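Local coordinates for protein angel homolog 2 (Homo sapiens, PDB 6RW0), which acts as a 2',3'-cyclic phosphatase of the CCR4 deadenylase family and probably binds the 3'-untranslated regions of messenger RNA, at residues Leu90-Lys94 and Ser118-Tyr124; Val106-Tyr111 and Cys126-Met130. One frame throughout, in Å; residues are numbered along the deposited sequence.

Contact 1 (Leu90-Lys94 and Ser118-Tyr124)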
loop_
_atom_site.group_PDB
_atom_site.type_symbol
_atom_site.label_atom_id
_atom_site.label_comp_id
_atom_site.label_asym_id
_atom_site.label_seq_id
_atom_site.Cartn_x
_atom_site.Cartn_y
_atom_site.Cartn_z
ATOM N N LEU A 90 -8.879 15.816 -4.742
ATOM C CA LEU A 90 -8.147 16.349 -5.885
ATOM C C LEU A 90 -7.301 17.553 -5.485
ATOM O O LEU A 90 -6.159 17.698 -5.938
ATOM C CB LEU A 90 -9.131 16.713 -6.997
ATOM C CG LEU A 90 -8.534 17.307 -8.273
ATOM C CD1 LEU A 90 -7.638 16.276 -8.928
ATOM C CD2 LEU A 90 -9.635 17.792 -9.214
ATOM N N LYS A 91 -7.836 18.417 -4.616
ATOM C CA LYS A 91 -7.080 19.574 -4.151
ATOM C C LYS A 91 -5.821 19.149 -3.405
ATOM O O LYS A 91 -4.760 19.764 -3.573
ATOM C CB LYS A 91 -7.981 20.426 -3.261
ATOM C CG LYS A 91 -7.324 21.656 -2.674
ATOM C CD LYS A 91 -8.339 22.467 -1.876
ATOM C CE LYS A 91 -7.721 23.728 -1.296
ATOM N NZ LYS A 91 -8.663 24.436 -0.382
ATOM N N GLU A 92 -5.922 18.106 -2.574
ATOM C CA GLU A 92 -4.748 17.588 -1.880
ATOM C C GLU A 92 -3.716 17.064 -2.868
ATOM O O GLU A 92 -2.513 17.295 -2.717
ATOM C CB GLU A 92 -5.134 16.404 -1.004
ATOM C CG GLU A 92 -5.725 16.650 0.309
ATOM C CD GLU A 92 -5.929 15.324 1.011
ATOM O OE1 GLU A 92 -6.860 14.579 0.624
ATOM O OE2 GLU A 92 -5.134 15.016 1.921
ATOM N N ILE A 93 -4.167 16.272 -3.844
ATOM C CA ILE A 93 -3.242 15.719 -4.829
ATOM C C ILE A 93 -2.550 16.842 -5.585
ATOM O O ILE A 93 -1.335 16.808 -5.808
ATOM C CB ILE A 93 -3.980 14.743 -5.765
ATOM C CG1 ILE A 93 -4.408 13.500 -4.975
ATOM C CG2 ILE A 93 -3.096 14.394 -6.941
ATOM C CD1 ILE A 93 -5.307 12.525 -5.759
ATOM N N LYS A 94 -3.311 17.869 -5.967
ATOM C CA LYS A 94 -2.729 19.004 -6.672
ATOM C C LYS A 94 -1.729 19.736 -5.793
ATOM O O LYS A 94 -0.665 20.159 -6.260
ATOM C CB LYS A 94 -3.842 19.948 -7.125
ATOM C CG LYS A 94 -3.338 21.102 -7.946
ATOM C CD LYS A 94 -4.462 21.857 -8.627
ATOM C CE LYS A 94 -3.891 23.050 -9.387
ATOM N NZ LYS A 94 -4.566 23.287 -10.693
ATOM N N SER A 118 -9.249 14.137 -14.383
ATOM C CA SER A 118 -8.657 15.193 -13.572
ATOM C C SER A 118 -7.159 14.985 -13.406
ATOM O O SER A 118 -6.382 15.937 -13.515
ATOM C CB SER A 118 -9.349 15.267 -12.208
ATOM O OG SER A 118 -10.703 15.676 -12.344
ATOM N N LEU A 119 -6.727 13.746 -13.173
ATOM C CA LEU A 119 -5.299 13.502 -13.026
ATOM C C LEU A 119 -4.561 13.681 -14.348
ATOM O O LEU A 119 -3.440 14.202 -14.360
ATOM C CB LEU A 119 -5.058 12.112 -12.445
ATOM C CG LEU A 119 -5.603 11.902 -11.031
ATOM C CD1 LEU A 119 -5.370 10.479 -10.535
ATOM C CD2 LEU A 119 -4.970 12.901 -10.058
ATOM N N GLU A 120 -5.186 13.221 -15.415
ATOM C CA GLU A 120 -4.535 13.452 -16.741
ATOM C C GLU A 120 -4.336 14.971 -17.101
ATOM O O GLU A 120 -3.249 15.553 -17.569
ATOM C CB GLU A 120 -5.279 12.724 -17.864
ATOM C CG GLU A 120 -5.275 11.205 -17.726
ATOM C CD GLU A 120 -4.168 10.394 -18.390
ATOM O OE1 GLU A 120 -3.763 10.759 -19.499
ATOM O OE2 GLU A 120 -3.749 9.373 -17.808
ATOM N N SER A 121 -5.297 15.765 -16.587
ATOM C CA SER A 121 -5.187 17.203 -16.804
ATOM C C SER A 121 -4.020 17.799 -16.027
ATOM O O SER A 121 -3.476 18.833 -16.431
ATOM C CB SER A 121 -6.498 17.908 -16.447
ATOM O OG SER A 121 -6.689 17.993 -15.046
ATOM N N LEU A 122 -3.623 17.168 -14.921
ATOM C CA LEU A 122 -2.497 17.609 -14.108
ATOM C C LEU A 122 -1.157 17.084 -14.617
ATOM O O LEU A 122 -0.119 17.387 -14.015
ATOM C CB LEU A 122 -2.686 17.163 -12.653
ATOM C CG LEU A 122 -3.869 17.734 -11.872
ATOM C CD1 LEU A 122 -3.968 17.134 -10.478
ATOM C CD2 LEU A 122 -3.752 19.262 -11.807
ATOM N N GLY A 123 -1.118 16.310 -15.698
ATOM C CA GLY A 123 0.137 15.831 -16.283
ATOM C C GLY A 123 0.463 14.403 -15.909
ATOM O O GLY A 123 1.568 14.016 -16.139
ATOM N N TYR A 124 -0.484 13.652 -15.369
ATOM C CA TYR A 124 -0.215 12.258 -14.982
ATOM C C TYR A 124 -0.669 11.284 -16.061
ATOM O O TYR A 124 -1.678 11.513 -16.661
ATOM C CB TYR A 124 -1.001 11.854 -13.738
ATOM C CG TYR A 124 -0.531 12.503 -12.469
ATOM C CD1 TYR A 124 0.571 12.037 -11.796
ATOM C CD2 TYR A 124 -1.183 13.606 -11.968
ATOM C CE1 TYR A 124 1.019 12.647 -10.649
ATOM C CE2 TYR A 124 -0.749 14.231 -10.818
ATOM C CZ TYR A 124 0.350 13.743 -10.152
ATOM O OH TYR A 124 0.793 14.346 -9.028
HETATM O O HOH W 1 -0.511 16.728 -8.434
#

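Contact 2 (Val106-Tyr111 and Cys126-Met130)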
loop_
_atom_site.group_PDB
_atom_site.type_symbol
_atom_site.label_atom_id
_atom_site.label_comp_id
_atom_site.label_asym_id
_atom_site.label_seq_id
_atom_site.Cartn_x
_atom_site.Cartn_y
_atom_site.Cartn_z
ATOM N N VAL A 106 -9.885 3.191 -5.451
ATOM C CA VAL A 106 -10.262 3.981 -6.617
ATOM C C VAL A 106 -11.446 3.281 -7.270
ATOM O O VAL A 106 -11.300 2.193 -7.834
ATOM C CB VAL A 106 -9.077 4.113 -7.582
ATOM C CG1 VAL A 106 -9.494 4.781 -8.896
ATOM C CG2 VAL A 106 -7.923 4.828 -6.878
ATOM N N GLN A 107 -12.623 3.902 -7.181
ATOM C CA GLN A 107 -13.859 3.296 -7.661
ATOM C C GLN A 107 -13.977 3.460 -9.173
ATOM O O GLN A 107 -13.741 4.546 -9.706
ATOM C CB GLN A 107 -15.036 3.954 -6.943
ATOM C CG GLN A 107 -16.356 3.322 -7.220
ATOM C CD GLN A 107 -17.416 3.786 -6.259
ATOM O OE1 GLN A 107 -17.252 3.673 -5.046
ATOM N NE2 GLN A 107 -18.498 4.332 -6.792
ATOM N N GLU A 108 -14.334 2.372 -9.863
ATOM C CA GLU A 108 -14.219 2.344 -11.320
ATOM C C GLU A 108 -15.057 3.436 -11.984
ATOM O O GLU A 108 -14.570 4.136 -12.883
ATOM C CB GLU A 108 -14.603 0.966 -11.869
ATOM C CG GLU A 108 -14.436 0.870 -13.399
ATOM C CD GLU A 108 -15.039 -0.390 -14.019
ATOM O OE1 GLU A 108 -16.088 -0.869 -13.535
ATOM O OE2 GLU A 108 -14.445 -0.904 -14.993
ATOM N N ASP A 109 -16.330 3.578 -11.596
ATOM C CA ASP A 109 -17.178 4.546 -12.292
ATOM C C ASP A 109 -16.663 5.965 -12.084
ATOM O O ASP A 109 -16.516 6.736 -13.042
ATOM C CB ASP A 109 -18.674 4.377 -11.970
ATOM C CG ASP A 109 -19.026 4.473 -10.490
ATOM O OD1 ASP A 109 -18.153 4.634 -9.621
ATOM O OD2 ASP A 109 -20.246 4.394 -10.209
ATOM N N HIS A 110 -16.317 6.303 -10.849
ATOM C CA HIS A 110 -15.751 7.613 -10.562
ATOM C C HIS A 110 -14.404 7.804 -11.232
ATOM O O HIS A 110 -14.049 8.920 -11.623
ATOM C CB HIS A 110 -15.604 7.766 -9.061
ATOM C CG HIS A 110 -16.909 7.783 -8.352
ATOM N ND1 HIS A 110 -17.028 7.528 -7.004
ATOM C CD2 HIS A 110 -18.154 8.044 -8.804
ATOM C CE1 HIS A 110 -18.297 7.633 -6.658
ATOM N NE2 HIS A 110 -19.002 7.955 -7.727
ATOM N N TYR A 111 -13.620 6.740 -11.339
ATOM C CA TYR A 111 -12.321 6.860 -11.987
ATOM C C TYR A 111 -12.483 7.282 -13.441
ATOM O O TYR A 111 -11.811 8.209 -13.912
ATOM C CB TYR A 111 -11.605 5.519 -11.886
ATOM C CG TYR A 111 -10.248 5.454 -12.534
ATOM C CD1 TYR A 111 -9.159 6.146 -12.006
ATOM C CD2 TYR A 111 -10.045 4.666 -13.647
ATOM C CE1 TYR A 111 -7.900 6.051 -12.592
ATOM C CE2 TYR A 111 -8.803 4.574 -14.243
ATOM C CZ TYR A 111 -7.733 5.270 -13.704
ATOM O OH TYR A 111 -6.489 5.163 -14.299
ATOM N N CYS A 126 -2.065 7.545 -16.120
ATOM C CA CYS A 126 -2.716 6.728 -15.101
ATOM C C CYS A 126 -2.920 5.297 -15.580
ATOM O O CYS A 126 -3.384 5.070 -16.700
ATOM C CB CYS A 126 -4.095 7.305 -14.769
ATOM S SG CYS A 126 -4.049 8.994 -14.140
ATOM N N GLU A 127 -2.613 4.337 -14.702
ATOM C CA GLU A 127 -2.875 2.920 -14.952
ATOM C C GLU A 127 -3.670 2.333 -13.796
ATOM O O GLU A 127 -3.320 2.538 -12.627
ATOM C CB GLU A 127 -1.568 2.138 -15.132
ATOM C CG GLU A 127 -0.795 2.481 -16.401
ATOM C CD GLU A 127 -1.454 1.980 -17.683
ATOM O OE1 GLU A 127 -2.383 1.134 -17.620
ATOM O OE2 GLU A 127 -1.027 2.439 -18.766
ATOM N N TYR A 128 -4.717 1.576 -14.115
ATOM C CA TYR A 128 -5.659 1.078 -13.127
ATOM C C TYR A 128 -5.718 -0.437 -13.141
ATOM O O TYR A 128 -5.576 -1.077 -14.185
ATOM C CB TYR A 128 -7.053 1.594 -13.477
ATOM C CG TYR A 128 -8.216 1.310 -12.553
ATOM C CD1 TYR A 128 -8.177 1.641 -11.206
ATOM C CD2 TYR A 128 -9.402 0.800 -13.059
ATOM C CE1 TYR A 128 -9.271 1.429 -10.391
ATOM C CE2 TYR A 128 -10.503 0.589 -12.255
ATOM C CZ TYR A 128 -10.436 0.902 -10.922
ATOM O OH TYR A 128 -11.551 0.702 -10.145
ATOM N N LYS A 129 -5.976 -1.001 -11.970
ATOM C CA LYS A 129 -6.319 -2.412 -11.853
ATOM C C LYS A 129 -7.443 -2.546 -10.837
ATOM O O LYS A 129 -7.233 -2.341 -9.637
ATOM C CB LYS A 129 -5.113 -3.254 -11.449
ATOM C CG LYS A 129 -5.424 -4.733 -11.270
ATOM C CD LYS A 129 -5.988 -5.357 -12.552
ATOM C CE LYS A 129 -6.277 -6.821 -12.362
ATOM N NZ LYS A 129 -6.956 -7.411 -13.541
ATOM N N MET A 130 -8.620 -2.919 -11.312
ATOM C CA MET A 130 -9.792 -3.083 -10.466
ATOM C C MET A 130 -9.768 -4.450 -9.795
ATOM O O MET A 130 -9.300 -5.435 -10.372
ATOM C CB MET A 130 -11.047 -3.005 -11.339
ATOM C CG MET A 130 -12.344 -2.856 -10.580
ATOM S SD MET A 130 -13.708 -2.672 -11.760
ATOM C CE MET A 130 -13.585 -4.166 -12.730
#

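Contact 1 (Leu90-Lys94 and Ser118-Tyr124)
The phenolic oxygen of Tyr124 is gripped by two groups: a water that it shares with the backbone of Ile93, and the carbonyl of Ala98, to which it also hydrogen-bonds. The water donates to Tyr124 OH at 2.8 Å and to Ile93 O, joining the ring to the helix across from it; it lies at the edge of the ring, in its plane, and the two partners fix where the hydroxyl sits. The rest of the contact is apolar. Leu90 has CG anti to its own N (chi1 179°), which directs CD1 at the second segment, where it lies 3.8 Å from Ser118 CB and 4.1 Å from Leu122 CD1. Deeper in, Ile93 CG2 meets Leu119 CD2 at 3.9 Å, the two side chains crossing at about a right angle. This is how two helices, 82-96 and 108-121, pack beside each other next to a strand of the sheet: Leu101 of strand 100-107 touches Ile93, Leu119 and Tyr124 alike. At the solvent side, the aliphatic part of Lys94 crosses Leu122 at about a right angle, Lys94 CD lying 4.2 Å from Leu122 CD2. Helix 108-121 then ends in a Schellman motif. Gly123 takes a positive phi (101°), Gly123 N bonds back to Glu120 O at 2.9 Å and Tyr124 N to Leu119 O at 3.2 Å, and the chain turns straight into strand 124-130, which brings the Tyr124 ring back toward helix 82-96.

Contact 2 (Val106-Tyr111 and Cys126-Met130)
An offset stack of two tyrosines, tied down by a hydroxyl-to-carbonyl bond, joins the junction of strand 100-107 and helix 108-121 to strand 124-130 at the edge of the sheet. The rings of Tyr111 and Tyr128 have centroids 4.5 Å apart and planes inclined at 24°. The two side chains reach out from their backbones in opposite senses and overlap ring on ring, and Tyr111 CE2 comes within 3.5 Å of Tyr128 CB. With CG anti to the backbone N (chi1 -176°), Tyr128 reaches across to lay its ring against that of Tyr111. Tyr128 OH donates to Val106 O at 2.8 Å, tilted from the carbonyl plane, while Val106 CG1 packs on Tyr128 CE1 at 3.7 Å. The other face of the Tyr128 ring lies under the backbone N of Met130. A leucine in place of Tyr128 would probably leave Val106 O without this donor and Tyr111 without its stacking partner. At the far end of Tyr111, its OH sits 3.2 Å from Cys126 CB; nearer the solvent, the Glu108 side chain crosses Met130 at a slant, Glu108 OE1 being 3.5 Å from Met130 SD. Gln107 is the N-cap residue of helix 108-121. Strand 137-144 lies between the two strands, where backbone hydrogen bonds join Gly138 to Val106 and Cys139 to Lys129, while Arg116 of the helix holds Cys126 O.

In the fold
Helix 108-121 is common to both contacts: its first turn enters contact 2 and its last turn contact 1. The centres of the two contacts are about 14 Å apart. Their segments alternate along the chain, because helix 82-96, strand 100-107, helix 108-121 and strand 124-130 follow one another in it. The two also touch directly: Leu119 CB packs 3.7 Å from Cys126 SG, and Glu120 OE2 probably makes a weak hydrogen bond to Cys126 N. From contact 2, the side chain of Gln107 is about 11 Å from the bound magnesium ion. Gln107 OE1 is held by Ser61 and Asp63. The centre of contact 1 lies farther from the chain's centre, about 20 Å against 16 Å.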